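Long-range contact in outer surface protein (Borrelia burgdorferi, PDB 2YN7), which is an infection-associated surface lipoprotein of the Lyme disease spirochaete, of unknown molecular function, present here as its helical C-terminal part: residues F40-S45 and E93-I98. Sequence-based numbering, arbitrary orientation.
Sequences FKMKDS and EQFGSI
G96 on helix 89-102 packs against the backbone of the loop 40-45, in the all-helical fold of the Borrelia CRASP-1-like family. The carbonyl of F40 approaches the helix at this glycine: O of F40 is 3.1 Å from CA of G96, a nearly straight CA-H...O contact (164° at the hydrogen). G96 has no side chain, and the F40 carbonyl comes right up to its CA, with the CA atoms of K41 and G96 5.0 Å apart. M42 packs on the same CA beside the F40 carbonyl. Its CG sits 3.6 Å from CA of G96, and the bend at chi3 keeps the methyl CE over the glycine too, while SD meets the edge of the F95 ring near its plane. At the N-terminal side of the segment, the F40 ring lies beside the backbone and CG of E93, its plane 69° from that of the carboxylate; Y82 packs against this ring edge-to-face. On the more open flank K41 runs across the helix, its CD near CB of S97, towards E93, and closes a salt bridge in which NZ lies 2.5 Å from OE2 of E93, a length so short that its exact value is doubtful. The glutamate bends at chi2 (-80°) to meet it; D38 adds a weak, long ion pair to the same ammonium. Farther out, F81 of helix 72-84 and I183 of helix 151-186 pack on F95, tying this loop-helix junction to the helical body. M42 to S45 forms a type I turn, and the hydroxyl OG of S45 folds back to donate to O of K41 at 2.9 Å, in the carbonyl plane on a lone pair.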
loop_
_atom_site.group_PDB
_atom_site.type_symbol
_atom_site.label_atom_id
_atom_site.label_comp_id
_atom_site.label_asym_id
_atom_site.label_seq_id
_atom_site.Cartn_x
_atom_site.Cartn_y
_atom_site.Cartn_z
ATOM N N PHE A 40 -16.135 -6.108 2.316
ATOM C CA PHE A 40 -15.746 -5.651 3.662
ATOM C C PHE A 40 -16.395 -4.314 3.984
ATOM O O PHE A 40 -15.775 -3.403 4.573
ATOM C CB PHE A 40 -14.220 -5.620 3.803
ATOM C CG PHE A 40 -13.578 -6.986 3.685
ATOM C CD1 PHE A 40 -13.640 -7.897 4.746
ATOM C CD2 PHE A 40 -12.926 -7.368 2.508
ATOM C CE1 PHE A 40 -13.043 -9.165 4.619
ATOM C CE2 PHE A 40 -12.328 -8.623 2.387
ATOM C CZ PHE A 40 -12.386 -9.526 3.445
ATOM N N LYS A 41 -17.653 -4.203 3.560
ATOM C CA LYS A 41 -18.485 -3.013 3.765
ATOM C C LYS A 41 -18.076 -1.826 2.882
ATOM O O LYS A 41 -18.499 -0.709 3.084
ATOM C CB LYS A 41 -18.559 -2.668 5.266
ATOM C CG LYS A 41 -19.168 -3.807 6.091
ATOM C CD LYS A 41 -19.753 -3.323 7.408
ATOM C CE LYS A 41 -20.778 -4.310 7.983
ATOM N NZ LYS A 41 -20.386 -5.701 7.615
ATOM N N MET A 42 -17.303 -2.078 1.853
ATOM C CA MET A 42 -16.825 -1.035 0.991
ATOM C C MET A 42 -17.328 -1.105 -0.433
ATOM O O MET A 42 -17.090 -0.250 -1.191
ATOM C CB MET A 42 -15.319 -0.900 1.097
ATOM C CG MET A 42 -14.830 -0.387 2.440
ATOM S SD MET A 42 -13.067 -0.264 2.626
ATOM C CE MET A 42 -12.577 -1.931 2.748
ATOM N N LYS A 43 -18.007 -2.158 -0.792
ATOM C CA LYS A 43 -18.683 -2.174 -2.067
ATOM C C LYS A 43 -19.602 -0.979 -2.264
ATOM O O LYS A 43 -19.487 -0.272 -3.214
ATOM C CB LYS A 43 -19.439 -3.445 -2.301
ATOM C CG LYS A 43 -19.909 -3.518 -3.720
ATOM C CD LYS A 43 -20.332 -4.897 -4.110
ATOM C CE LYS A 43 -21.803 -4.907 -4.358
ATOM N NZ LYS A 43 -22.604 -4.724 -3.152
ATOM N N ASP A 44 -20.479 -0.733 -1.321
ATOM C CA ASP A 44 -21.351 0.402 -1.422
ATOM C C ASP A 44 -20.909 1.553 -0.538
ATOM O O ASP A 44 -21.715 2.207 0.057
ATOM C CB ASP A 44 -22.796 0.012 -1.168
ATOM C CG ASP A 44 -23.191 -1.288 -1.818
ATOM O OD1 ASP A 44 -22.732 -1.634 -2.885
ATOM O OD2 ASP A 44 -24.013 -1.964 -1.243
ATOM N N SER A 45 -19.608 1.775 -0.464
ATOM C CA SER A 45 -19.005 2.944 0.181
ATOM C C SER A 45 -17.626 3.296 -0.409
ATOM O O SER A 45 -17.559 3.846 -1.462
ATOM C CB SER A 45 -19.015 2.874 1.715
ATOM O OG SER A 45 -18.016 2.083 2.273
ATOM N N GLU A 93 -12.369 -5.493 7.623
ATOM C CA GLU A 93 -13.777 -5.292 7.995
ATOM C C GLU A 93 -13.946 -4.117 8.941
ATOM O O GLU A 93 -14.866 -3.325 8.778
ATOM C CB GLU A 93 -14.384 -6.580 8.615
ATOM C CG GLU A 93 -15.770 -6.943 8.066
ATOM C CD GLU A 93 -16.884 -6.137 8.714
ATOM O OE1 GLU A 93 -16.639 -5.534 9.802
ATOM O OE2 GLU A 93 -18.008 -6.100 8.142
ATOM N N GLN A 94 -13.063 -4.023 9.929
ATOM C CA GLN A 94 -13.137 -2.951 10.944
ATOM C C GLN A 94 -12.894 -1.576 10.273
ATOM O O GLN A 94 -13.543 -0.577 10.619
ATOM C CB GLN A 94 -12.170 -3.223 12.124
ATOM C CG GLN A 94 -12.651 -4.327 13.078
ATOM C CD GLN A 94 -11.522 -5.142 13.756
ATOM O OE1 GLN A 94 -10.338 -4.837 13.632
ATOM N NE2 GLN A 94 -11.899 -6.168 14.473
ATOM N N PHE A 95 -11.984 -1.546 9.292
ATOM C CA PHE A 95 -11.739 -0.340 8.515
ATOM C C PHE A 95 -12.933 -0.067 7.599
ATOM O O PHE A 95 -13.393 1.056 7.523
ATOM C CB PHE A 95 -10.426 -0.463 7.711
ATOM C CG PHE A 95 -10.018 0.797 7.005
ATOM C CD1 PHE A 95 -10.451 1.053 5.711
ATOM C CD2 PHE A 95 -9.188 1.742 7.638
ATOM C CE1 PHE A 95 -10.065 2.226 5.064
ATOM C CE2 PHE A 95 -8.805 2.903 6.988
ATOM C CZ PHE A 95 -9.252 3.146 5.706
ATOM N N GLY A 96 -13.440 -1.094 6.919
ATOM C CA GLY A 96 -14.583 -0.918 6.033
ATOM C C GLY A 96 -15.825 -0.340 6.715
ATOM O O GLY A 96 -16.595 0.407 6.102
ATOM N N SER A 97 -16.000 -0.693 7.994
ATOM C CA SER A 97 -17.190 -0.362 8.727
ATOM C C SER A 97 -17.160 1.091 9.150
ATOM O O SER A 97 -18.202 1.732 9.181
ATOM C CB SER A 97 -17.368 -1.284 9.950
ATOM O OG SER A 97 -16.429 -0.934 10.946
ATOM N N ILE A 98 -15.972 1.608 9.469
ATOM C CA ILE A 98 -15.778 3.072 9.665
ATOM C C ILE A 98 -15.978 3.842 8.360
ATOM O O ILE A 98 -16.569 4.931 8.378
ATOM C CB ILE A 98 -14.391 3.384 10.263
ATOM C CG1 ILE A 98 -14.252 2.643 11.591
ATOM C CG2 ILE A 98 -14.158 4.895 10.397
ATOM C CD1 ILE A 98 -12.833 2.251 11.934
#